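Local coordinates for protein multicopper oxidase type 1 (Nitrosomonas europaea, PDB 3G5W) that binds copper in a mononuclear site and in copper-oxygen clusters and, as a two-domain laccase-like multicopper oxidase, probably couples substrate oxidation to oxygen reduction, at residues E10-V15 with T24-G29; K19-T24 with W150-G155; E176-R181 with K290-F295; L240-P245 with T270-E275. All blocks are in the same frame, centred on the assembly; numbering follows the deposited sequence.

Interaction 1 (E10-V15 with T24-G29); sequences EDTRIV and TFAFNG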
# COMPACT_ATOMS: atom_id res chain seq x y z
N GLU A 10 -9.56 -8.27 -30.11
CA GLU A 10 -9.81 -7.31 -31.19
C GLU A 10 -9.31 -5.91 -30.86
O GLU A 10 -9.45 -5.45 -29.72
CB GLU A 10 -11.31 -7.25 -31.52
CG GLU A 10 -11.94 -8.58 -31.92
CD GLU A 10 -13.47 -8.56 -31.91
OE1 GLU A 10 -14.06 -9.65 -31.88
OE2 GLU A 10 -14.08 -7.46 -31.92
N ASP A 11 -8.75 -5.22 -31.86
CA ASP A 11 -8.44 -3.80 -31.74
C ASP A 11 -9.76 -3.04 -31.61
O ASP A 11 -10.64 -3.11 -32.49
CB ASP A 11 -7.67 -3.31 -32.97
CG ASP A 11 -6.25 -3.84 -33.01
OD1 ASP A 11 -5.97 -4.71 -33.86
OD2 ASP A 11 -5.41 -3.39 -32.19
N THR A 12 -9.90 -2.31 -30.50
CA THR A 12 -11.18 -1.76 -30.07
C THR A 12 -11.04 -0.37 -29.46
O THR A 12 -10.14 -0.13 -28.65
CB THR A 12 -11.84 -2.71 -29.03
OG1 THR A 12 -12.01 -4.01 -29.62
CG2 THR A 12 -13.19 -2.20 -28.58
N ARG A 13 -11.92 0.54 -29.85
CA ARG A 13 -11.96 1.88 -29.27
C ARG A 13 -12.98 1.93 -28.13
O ARG A 13 -14.13 1.54 -28.32
CB ARG A 13 -12.29 2.92 -30.34
CG ARG A 13 -12.29 4.36 -29.84
CD ARG A 13 -12.20 5.38 -30.99
NE ARG A 13 -11.22 5.02 -32.02
CZ ARG A 13 -9.89 5.08 -31.88
NH1 ARG A 13 -9.34 5.48 -30.74
NH2 ARG A 13 -9.11 4.73 -32.90
N ILE A 14 -12.54 2.38 -26.96
CA ILE A 14 -13.45 2.63 -25.83
C ILE A 14 -13.34 4.09 -25.41
O ILE A 14 -12.38 4.77 -25.77
CB ILE A 14 -13.20 1.68 -24.62
CG1 ILE A 14 -11.84 1.95 -23.95
CG2 ILE A 14 -13.36 0.20 -25.02
CD1 ILE A 14 -11.66 1.27 -22.58
N VAL A 15 -14.33 4.56 -24.66
CA VAL A 15 -14.34 5.93 -24.14
C VAL A 15 -14.43 5.86 -22.61
O VAL A 15 -15.37 5.30 -22.06
CB VAL A 15 -15.53 6.75 -24.71
CG1 VAL A 15 -15.59 8.13 -24.07
CG2 VAL A 15 -15.43 6.86 -26.23
N THR A 24 -7.69 -0.12 -27.35
CA THR A 24 -7.57 -1.33 -26.53
C THR A 24 -7.48 -2.59 -27.37
O THR A 24 -7.92 -2.61 -28.53
CB THR A 24 -8.77 -1.48 -25.54
OG1 THR A 24 -9.99 -1.63 -26.27
CG2 THR A 24 -8.87 -0.28 -24.60
N PHE A 25 -6.90 -3.63 -26.78
CA PHE A 25 -6.89 -4.97 -27.37
C PHE A 25 -7.88 -5.80 -26.55
O PHE A 25 -7.50 -6.48 -25.60
CB PHE A 25 -5.49 -5.60 -27.33
CG PHE A 25 -4.38 -4.65 -27.74
CD1 PHE A 25 -4.51 -3.84 -28.86
CD2 PHE A 25 -3.20 -4.60 -27.01
CE1 PHE A 25 -3.48 -2.97 -29.24
CE2 PHE A 25 -2.16 -3.73 -27.39
CZ PHE A 25 -2.31 -2.92 -28.50
N ALA A 26 -9.14 -5.74 -26.95
CA ALA A 26 -10.24 -6.18 -26.11
C ALA A 26 -10.71 -7.60 -26.39
O ALA A 26 -10.94 -7.99 -27.54
CB ALA A 26 -11.40 -5.21 -26.25
N PHE A 27 -10.87 -8.38 -25.32
CA PHE A 27 -11.46 -9.70 -25.43
C PHE A 27 -12.94 -9.56 -25.83
O PHE A 27 -13.71 -8.87 -25.16
CB PHE A 27 -11.29 -10.49 -24.14
CG PHE A 27 -9.84 -10.74 -23.76
CD1 PHE A 27 -9.05 -11.61 -24.50
CD2 PHE A 27 -9.28 -10.10 -22.66
CE1 PHE A 27 -7.71 -11.83 -24.16
CE2 PHE A 27 -7.94 -10.32 -22.30
CZ PHE A 27 -7.16 -11.18 -23.05
N ASN A 28 -13.30 -10.21 -26.94
CA ASN A 28 -14.64 -10.10 -27.56
C ASN A 28 -15.07 -8.65 -27.80
O ASN A 28 -16.26 -8.32 -27.73
CB ASN A 28 -15.70 -10.87 -26.75
CG ASN A 28 -15.69 -12.37 -27.02
OD1 ASN A 28 -14.89 -12.87 -27.81
ND2 ASN A 28 -16.59 -13.09 -26.34
N GLY A 29 -14.09 -7.78 -28.08
CA GLY A 29 -14.35 -6.37 -28.36
C GLY A 29 -14.98 -5.56 -27.24
O GLY A 29 -15.60 -4.53 -27.50

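Interaction 2 (K19-T24 with W150-G155); sequences KRDFHT and WANKPG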
# COMPACT_ATOMS: atom_id res chain seq x y z
N LYS A 19 -14.75 13.00 -23.77
CA LYS A 19 -14.12 12.76 -25.07
C LYS A 19 -12.81 11.96 -24.98
O LYS A 19 -12.11 11.78 -25.98
CB LYS A 19 -13.89 14.11 -25.79
CG LYS A 19 -15.17 14.72 -26.34
CD LYS A 19 -14.98 16.17 -26.78
CE LYS A 19 -16.25 16.67 -27.48
NZ LYS A 19 -16.39 18.16 -27.40
N ARG A 20 -12.50 11.47 -23.78
CA ARG A 20 -11.28 10.68 -23.58
C ARG A 20 -11.46 9.23 -24.05
O ARG A 20 -12.00 8.39 -23.33
CB ARG A 20 -10.80 10.78 -22.12
CG ARG A 20 -9.63 9.87 -21.73
CD ARG A 20 -8.64 9.61 -22.87
NE ARG A 20 -7.93 10.80 -23.29
CZ ARG A 20 -7.44 11.00 -24.51
NH1 ARG A 20 -7.58 10.11 -25.48
NH2 ARG A 20 -6.80 12.13 -24.75
N ASP A 21 -10.99 8.96 -25.27
CA ASP A 21 -11.03 7.62 -25.83
C ASP A 21 -9.70 6.89 -25.62
O ASP A 21 -8.69 7.51 -25.27
CB ASP A 21 -11.45 7.64 -27.31
CG ASP A 21 -10.39 8.21 -28.24
OD1 ASP A 21 -9.45 8.90 -27.78
OD2 ASP A 21 -10.50 7.99 -29.46
N PHE A 22 -9.71 5.57 -25.82
CA PHE A 22 -8.50 4.77 -25.68
C PHE A 22 -8.51 3.61 -26.67
O PHE A 22 -9.56 3.03 -26.92
CB PHE A 22 -8.37 4.24 -24.25
CG PHE A 22 -7.04 4.54 -23.61
CD1 PHE A 22 -5.96 3.67 -23.79
CD2 PHE A 22 -6.86 5.69 -22.86
CE1 PHE A 22 -4.72 3.95 -23.21
CE2 PHE A 22 -5.63 5.97 -22.27
CZ PHE A 22 -4.56 5.10 -22.45
N HIS A 23 -7.34 3.29 -27.21
CA HIS A 23 -7.15 2.14 -28.08
C HIS A 23 -6.87 0.92 -27.19
O HIS A 23 -5.95 0.93 -26.37
CB HIS A 23 -5.97 2.39 -29.03
CG HIS A 23 -5.81 1.37 -30.11
ND1 HIS A 23 -5.80 0.02 -29.88
CD2 HIS A 23 -5.61 1.52 -31.44
CE1 HIS A 23 -5.63 -0.63 -31.02
NE2 HIS A 23 -5.51 0.27 -31.99
N THR A 24 -7.69 -0.12 -27.35
CA THR A 24 -7.57 -1.33 -26.53
C THR A 24 -7.48 -2.59 -27.37
O THR A 24 -7.92 -2.61 -28.53
CB THR A 24 -8.77 -1.48 -25.54
OG1 THR A 24 -9.99 -1.63 -26.27
CG2 THR A 24 -8.87 -0.28 -24.60
N TRP A 150 -0.61 7.80 -24.17
CA TRP A 150 -0.48 6.61 -25.02
C TRP A 150 -1.82 6.11 -25.57
O TRP A 150 -1.88 5.05 -26.20
CB TRP A 150 0.24 5.48 -24.28
CG TRP A 150 1.59 5.86 -23.75
CD1 TRP A 150 1.95 5.99 -22.44
CD2 TRP A 150 2.77 6.15 -24.52
NE1 TRP A 150 3.27 6.35 -22.34
CE2 TRP A 150 3.80 6.46 -23.60
CE3 TRP A 150 3.06 6.19 -25.89
CZ2 TRP A 150 5.10 6.80 -24.00
CZ3 TRP A 150 4.35 6.53 -26.30
CH2 TRP A 150 5.36 6.83 -25.35
N ALA A 151 -2.89 6.88 -25.34
CA ALA A 151 -4.25 6.47 -25.69
C ALA A 151 -4.34 5.89 -27.09
O ALA A 151 -4.89 4.81 -27.29
CB ALA A 151 -5.23 7.63 -25.53
N ASN A 152 -3.77 6.60 -28.06
CA ASN A 152 -3.86 6.18 -29.44
C ASN A 152 -2.53 5.74 -30.04
O ASN A 152 -2.28 5.92 -31.23
CB ASN A 152 -4.58 7.25 -30.26
CG ASN A 152 -6.07 7.31 -29.94
OD1 ASN A 152 -6.78 6.31 -30.07
ND2 ASN A 152 -6.53 8.47 -29.50
N LYS A 153 -1.70 5.14 -29.20
CA LYS A 153 -0.40 4.64 -29.62
C LYS A 153 -0.20 3.16 -29.23
O LYS A 153 0.64 2.86 -28.38
CB LYS A 153 0.72 5.53 -29.06
CG LYS A 153 0.79 6.91 -29.73
CD LYS A 153 1.88 7.78 -29.13
CE LYS A 153 1.96 9.13 -29.84
NZ LYS A 153 2.41 8.99 -31.27
N PRO A 154 -0.97 2.24 -29.86
CA PRO A 154 -0.88 0.81 -29.54
C PRO A 154 0.53 0.27 -29.78
O PRO A 154 1.17 0.64 -30.76
CB PRO A 154 -1.87 0.17 -30.52
CG PRO A 154 -2.02 1.16 -31.61
CD PRO A 154 -1.95 2.49 -30.93
N GLY A 155 1.00 -0.58 -28.87
CA GLY A 155 2.37 -1.09 -28.95
C GLY A 155 3.37 -0.22 -28.22
O GLY A 155 4.56 -0.55 -28.16

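Interaction 3 (E176-R181 with K290-F295); sequences ETQPIR and KFVPDF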
# COMPACT_ATOMS: atom_id res chain seq x y z
N GLU A 176 -19.46 9.05 -15.38
CA GLU A 176 -20.03 8.07 -16.31
C GLU A 176 -20.05 6.63 -15.78
O GLU A 176 -20.35 5.68 -16.50
CB GLU A 176 -19.36 8.18 -17.68
CG GLU A 176 -19.81 9.41 -18.44
CD GLU A 176 -19.01 9.66 -19.70
OE1 GLU A 176 -18.74 8.69 -20.44
OE2 GLU A 176 -18.66 10.83 -19.94
N THR A 177 -19.73 6.48 -14.49
CA THR A 177 -20.00 5.25 -13.76
C THR A 177 -21.50 5.15 -13.48
O THR A 177 -22.26 6.05 -13.86
CB THR A 177 -19.21 5.22 -12.43
OG1 THR A 177 -19.41 6.45 -11.73
CG2 THR A 177 -17.73 5.04 -12.70
N GLN A 178 -21.94 4.08 -12.82
CA GLN A 178 -23.36 3.88 -12.52
C GLN A 178 -23.62 3.77 -11.03
O GLN A 178 -22.81 3.18 -10.30
CB GLN A 178 -23.89 2.62 -13.23
CG GLN A 178 -23.87 2.69 -14.75
CD GLN A 178 -24.80 3.74 -15.30
OE1 GLN A 178 -25.90 3.95 -14.78
NE2 GLN A 178 -24.38 4.41 -16.37
N PRO A 179 -24.76 4.31 -10.55
CA PRO A 179 -25.07 4.15 -9.13
C PRO A 179 -25.35 2.69 -8.80
O PRO A 179 -25.83 1.93 -9.66
CB PRO A 179 -26.33 4.99 -8.95
CG PRO A 179 -26.98 5.02 -10.32
CD PRO A 179 -25.81 5.06 -11.28
N ILE A 180 -25.03 2.29 -7.58
CA ILE A 180 -25.40 0.98 -7.06
C ILE A 180 -26.74 1.17 -6.38
O ILE A 180 -26.83 1.92 -5.42
CB ILE A 180 -24.30 0.46 -6.10
CG1 ILE A 180 -23.04 0.12 -6.91
CG2 ILE A 180 -24.79 -0.75 -5.26
CD1 ILE A 180 -21.76 -0.04 -6.08
N ARG A 181 -27.79 0.55 -6.91
CA ARG A 181 -29.15 0.81 -6.42
C ARG A 181 -29.64 -0.30 -5.52
O ARG A 181 -29.63 -1.48 -5.90
CB ARG A 181 -30.13 1.04 -7.58
CG ARG A 181 -29.86 2.31 -8.35
CD ARG A 181 -30.85 2.55 -9.46
NE ARG A 181 -30.77 3.93 -9.94
CZ ARG A 181 -31.50 4.43 -10.93
NH1 ARG A 181 -32.38 3.67 -11.56
NH2 ARG A 181 -31.34 5.70 -11.28
N LYS A 290 -29.39 8.66 -16.67
CA LYS A 290 -29.90 7.51 -17.42
C LYS A 290 -29.23 6.26 -16.86
O LYS A 290 -28.05 6.03 -17.10
CB LYS A 290 -29.53 7.65 -18.90
CG LYS A 290 -30.41 8.59 -19.73
CD LYS A 290 -31.68 7.88 -20.21
CE LYS A 290 -31.39 6.68 -21.11
NZ LYS A 290 -32.30 5.54 -20.78
N PHE A 291 -29.99 5.45 -16.11
CA PHE A 291 -29.43 4.26 -15.48
C PHE A 291 -29.09 3.17 -16.49
O PHE A 291 -29.89 2.86 -17.39
CB PHE A 291 -30.37 3.71 -14.41
CG PHE A 291 -29.82 2.54 -13.66
CD1 PHE A 291 -30.36 1.27 -13.81
CD2 PHE A 291 -28.73 2.70 -12.79
CE1 PHE A 291 -29.85 0.18 -13.12
CE2 PHE A 291 -28.21 1.61 -12.09
CZ PHE A 291 -28.77 0.35 -12.26
N VAL A 292 -27.91 2.58 -16.35
CA VAL A 292 -27.51 1.45 -17.18
C VAL A 292 -27.37 0.19 -16.31
O VAL A 292 -26.44 0.10 -15.50
CB VAL A 292 -26.21 1.72 -17.97
CG1 VAL A 292 -25.81 0.51 -18.80
CG2 VAL A 292 -26.36 2.96 -18.86
N PRO A 293 -28.32 -0.77 -16.44
CA PRO A 293 -28.18 -2.04 -15.71
C PRO A 293 -27.00 -2.87 -16.21
O PRO A 293 -26.58 -2.73 -17.36
CB PRO A 293 -29.50 -2.77 -16.02
CG PRO A 293 -30.44 -1.70 -16.47
CD PRO A 293 -29.57 -0.74 -17.23
N ASP A 294 -26.46 -3.71 -15.32
CA ASP A 294 -25.36 -4.64 -15.60
C ASP A 294 -23.96 -4.00 -15.77
O ASP A 294 -23.05 -4.65 -16.28
CB ASP A 294 -25.69 -5.53 -16.81
CG ASP A 294 -25.19 -6.96 -16.65
OD1 ASP A 294 -24.94 -7.39 -15.50
OD2 ASP A 294 -25.05 -7.66 -17.67
N PHE A 295 -23.80 -2.75 -15.34
CA PHE A 295 -22.50 -2.07 -15.40
C PHE A 295 -21.47 -2.68 -14.42
O PHE A 295 -20.25 -2.49 -14.59
CB PHE A 295 -22.65 -0.56 -15.16
CG PHE A 295 -21.33 0.17 -15.16
CD1 PHE A 295 -20.72 0.55 -13.96
CD2 PHE A 295 -20.68 0.45 -16.36
CE1 PHE A 295 -19.49 1.20 -13.95
CE2 PHE A 295 -19.45 1.11 -16.36
CZ PHE A 295 -18.85 1.48 -15.15
O HOH W 1 -25.73 6.72 -18.08

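Interaction 4 (L240-P245 with T270-E275); sequences LNMDNP and TTIEYE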
# COMPACT_ATOMS: atom_id res chain seq x y z
N LEU A 240 -21.51 -5.49 2.60
CA LEU A 240 -22.12 -4.35 3.26
C LEU A 240 -23.60 -4.64 3.53
O LEU A 240 -24.34 -5.02 2.62
CB LEU A 240 -22.01 -3.09 2.37
CG LEU A 240 -20.67 -2.57 1.83
CD1 LEU A 240 -20.92 -1.61 0.65
CD2 LEU A 240 -19.90 -1.84 2.90
N ASN A 241 -24.02 -4.46 4.78
CA ASN A 241 -25.43 -4.57 5.13
C ASN A 241 -26.10 -3.23 4.84
O ASN A 241 -25.68 -2.20 5.37
CB ASN A 241 -25.62 -4.96 6.61
CG ASN A 241 -25.04 -6.32 6.95
OD1 ASN A 241 -25.05 -7.25 6.14
ND2 ASN A 241 -24.52 -6.45 8.17
N MET A 242 -27.11 -3.25 3.98
CA MET A 242 -27.78 -2.02 3.55
C MET A 242 -28.89 -1.64 4.53
O MET A 242 -30.07 -1.84 4.25
CB MET A 242 -28.34 -2.15 2.13
CG MET A 242 -27.31 -2.35 1.00
SD MET A 242 -26.05 -1.04 0.86
CE MET A 242 -24.78 -1.80 1.81
N ASP A 243 -28.50 -1.07 5.67
CA ASP A 243 -29.45 -0.79 6.75
C ASP A 243 -29.62 0.70 7.05
O ASP A 243 -30.13 1.08 8.10
CB ASP A 243 -29.00 -1.51 8.03
CG ASP A 243 -27.63 -1.05 8.52
OD1 ASP A 243 -27.14 -1.64 9.51
OD2 ASP A 243 -27.03 -0.12 7.92
N ASN A 244 -29.19 1.55 6.12
CA ASN A 244 -29.07 2.98 6.40
C ASN A 244 -29.44 3.82 5.17
O ASN A 244 -28.56 4.33 4.48
CB ASN A 244 -27.64 3.28 6.91
CG ASN A 244 -27.44 4.73 7.33
OD1 ASN A 244 -26.29 5.19 7.47
ND2 ASN A 244 -28.53 5.46 7.54
N PRO A 245 -30.76 3.95 4.88
CA PRO A 245 -31.20 4.70 3.70
C PRO A 245 -30.65 6.11 3.56
O PRO A 245 -30.69 6.91 4.51
CB PRO A 245 -32.73 4.70 3.83
CG PRO A 245 -33.02 3.44 4.60
CD PRO A 245 -31.91 3.38 5.61
N THR A 270 -18.45 6.42 -7.36
CA THR A 270 -19.88 6.27 -7.67
C THR A 270 -20.71 6.55 -6.40
O THR A 270 -20.17 7.03 -5.39
CB THR A 270 -20.24 4.90 -8.35
OG1 THR A 270 -21.59 4.95 -8.83
CG2 THR A 270 -20.08 3.71 -7.41
N THR A 271 -22.01 6.29 -6.46
CA THR A 271 -22.87 6.41 -5.28
C THR A 271 -23.67 5.14 -5.05
O THR A 271 -23.88 4.34 -5.97
CB THR A 271 -23.85 7.61 -5.39
OG1 THR A 271 -24.79 7.37 -6.44
CG2 THR A 271 -23.11 8.90 -5.66
N ILE A 272 -24.12 4.97 -3.81
CA ILE A 272 -25.14 3.99 -3.46
C ILE A 272 -26.46 4.75 -3.27
O ILE A 272 -26.52 5.68 -2.47
CB ILE A 272 -24.79 3.24 -2.15
CG1 ILE A 272 -23.53 2.39 -2.33
CG2 ILE A 272 -25.98 2.40 -1.66
CD1 ILE A 272 -22.87 1.98 -1.01
N GLU A 273 -27.49 4.35 -4.02
CA GLU A 273 -28.82 4.98 -3.95
C GLU A 273 -29.85 4.02 -3.34
O GLU A 273 -30.11 2.95 -3.90
CB GLU A 273 -29.31 5.38 -5.35
CG GLU A 273 -28.45 6.40 -6.09
CD GLU A 273 -28.89 6.64 -7.52
OE1 GLU A 273 -28.42 7.63 -8.13
OE2 GLU A 273 -29.71 5.86 -8.06
N TYR A 274 -30.44 4.39 -2.20
CA TYR A 274 -31.55 3.63 -1.64
C TYR A 274 -32.87 4.09 -2.24
O TYR A 274 -33.13 5.29 -2.36
CB TYR A 274 -31.66 3.84 -0.14
CG TYR A 274 -30.68 3.08 0.72
CD1 TYR A 274 -31.15 2.09 1.59
CD2 TYR A 274 -29.32 3.39 0.73
CE1 TYR A 274 -30.29 1.42 2.42
CE2 TYR A 274 -28.44 2.71 1.57
CZ TYR A 274 -28.94 1.73 2.41
OH TYR A 274 -28.13 1.05 3.26
N GLU A 275 -33.73 3.14 -2.60
CA GLU A 275 -35.01 3.50 -3.20
C GLU A 275 -35.90 4.27 -2.22
O GLU A 275 -36.73 5.07 -2.64
CB GLU A 275 -35.72 2.29 -3.81
CG GLU A 275 -36.05 1.17 -2.86
CD GLU A 275 -36.90 0.09 -3.53
OE1 GLU A 275 -36.47 -0.46 -4.57
OE2 GLU A 275 -37.98 -0.22 -2.99

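Interaction 1 (E10-V15 with T24-G29)
Glu10 to Thr12 pair with Thr24 to Ala26 as neighbouring antiparallel strands of a beta hairpin in the first cupredoxin-like domain. Four backbone bonds close the ladder: Glu10 and Ala26 exchange N-H and C=O both ways, and so do Thr12 and Thr24, with Asp11 and Phe25 forming the non-hydrogen-bonded pair between them. Thr24 OG1 also donates to Thr12 O (2.8 Å), from above the carbonyl plane; with chi1 63° Thr24 holds OG1 between its own N and carbonyl carbon, beside the N-H that shares this acceptor. Thr12 OG1 in turn donates to Glu10 O at 2.9 Å, on the face of that carbonyl opposite Ala26 N. A valine in place of Thr12 would probably leave Glu10 O with Ala26 N alone of its two donors here. Apolar packing on the same side brings Thr24 CG2 to 3.8 Å from Ile14 CG1. At the end of the type II turn from Ala26 to Gly29, Gly29 CA lies 3.7 Å from Glu10 OE2, while OE1 is hydrogen-bonded to Ser8 OG. Phe25 meets the copper ligands His56 and His111 with its ring, and Asp11 OD2 reaches the edge of that ring, 3.5 Å from CD1.

Interaction 2 (K19-T24 with W150-G155)
Arg20 begins the contact by laying its NH1 3.4 Å from the methyl CB of Ala151, the first point where strand 20-27 of one domain meets the loop after strand 137-146 of the other. Its chain folds back at chi2 and chi3, and NH1 donates to Asp21 O (2.8 Å) in the guanidinium plane while also making a salt bridge to Asp21 OD1. Asp21 sends that same OD1 to Asn152 ND2 in a long, weak hydrogen bond of 3.4 Å, the carboxylate and amide planes 64° apart; Arg13 supplies the stronger partner of both residues, by a salt bridge to Asp21 OD2 and a bond to Asn152 OD1. Phe22 presents one ring face to the loop, and Ala151 CA sits over its centre, 3.5 Å from the centroid, a CH-pi contact flanked by Ala151 CB at 3.7 Å from CE2. A leucine in place of Phe22 would probably forfeit this flat seat and leave Ala151 without an aromatic face to rest on. His23 N then donates to Ala151 O (2.9 Å, 159°), a carbonyl that Arg115 NH2 also reaches. With CG anti to the backbone N (chi1 -171°), the His23 ring extends to Pro154, just past the type I turn from Trp150 to Lys153, whose CG lies over one ring face, displaced toward the rim, 3.8 Å from the centroid. This part of the domain interface thus combines a well-formed backbone bond with CH-pi packing on two rings, the charged groups round Arg13 lying alongside.

Interaction 3 (E176-R181 with K290-F295)
Gln178 reaches across to Val292 with its amide and supplies the direct hydrogen bond of the contact: Val292 N donates to Gln178 OE1 at 2.9 Å and 162°, approaching from above the amide plane and not along a lone pair. A bend at chi2 (-65°) turns the amide back over the 290-295 loop. Its other end is tied through a water that accepts from Gln178 NE2 and donates to Lys290 O at 2.6 Å, so OE1 directly and NE2 through the water are held to the 290-292 backbone.

Stacking joins Arg181 to Phe291. The guanidinium lies flat on the ring, centres 4.2 Å apart and planes 9° from parallel, a cation-pi arrangement in which the two side chains run past each other in opposite directions. Arg181 CD lies over the same ring in a CH-pi contact, 4.0 Å from the centroid, while NE keeps a salt bridge to Glu273.

Van der Waals contacts complete the fit. Pro179 CG makes an apolar contact with Phe291 CD2 at 3.8 Å, and the polar Pro179 O meets the ring edge in its plane. Gln178 CG presses on Phe295 CB (3.5 Å), with Val292 CG2 packed beside Gln178 NE2.

The contact lies away from the copper sites. It fastens the long loop between strands 269-274 and 306-308, which includes a type II turn from Val292 to Phe295, against the approach to edge strand 180-182 of the second cupredoxin-like beta-sandwich.

Interaction 4 (L240-P245 with T270-E275)
Tyr274 thrusts its ring into the bend made by Met242 to Pro245, whose residues meet one face and the hydroxyl end. Pro245 takes the face: its CA lies 3.4 Å from the ring centroid, only 15° off the normal, in a CH-pi contact, with CB at 3.8 Å from Tyr274 CD1. Asn244 O shares that face, near CE2 and CZ. Met242 comes in obliquely at the hydroxyl end, SD 5.1 Å from the centroid in a Met-aromatic contact and CB 3.9 Å from Tyr274 CZ. Bends at chi2 and chi3 fold the methionine chain back, letting SD also approach Ile272 CG2 at 4.3 Å. At that same end Asn244 N probably donates to Tyr274 OH (3.1 Å), a bond left somewhat doubtful by the uncertain place of that oxygen. Farther along the strands, Leu240 CD1 and Ile272 CD1 are 4.4 Å apart. Asp243 makes a salt bridge to Arg66 of the second subunit. The contact bridges the two sheets of the second cupredoxin-like sandwich, strand 235-241 and its outgoing loop from one, strand 269-274 from the other; Ile188 of strand 187-194 backs Leu240 and Met242, while Trp248 of strand 247-252 and Val182 of strand 180-182 pack against Tyr274.

In the fold
From the N terminus, interaction 1 closes the short hairpin of strands 2-15 and 20-27 in the first domain. Interaction 2 starts on the same second strand, sharing Thr24, and runs over 126 residues to the loop 150-155, tying that hairpin to the second domain; the two cross along the chain, and Arg13 with Asn152 links them directly. Interaction 3 follows in series, its nearest atoms about 5 Å from interaction 1, and fastens the late loop 290-295 beside strand 180-182. Interaction 4 lies within the loop so formed, joins the two sheets of the second domain, and touches interaction 3 because strands 180-182 and 269-274 are neighbours in one sheet.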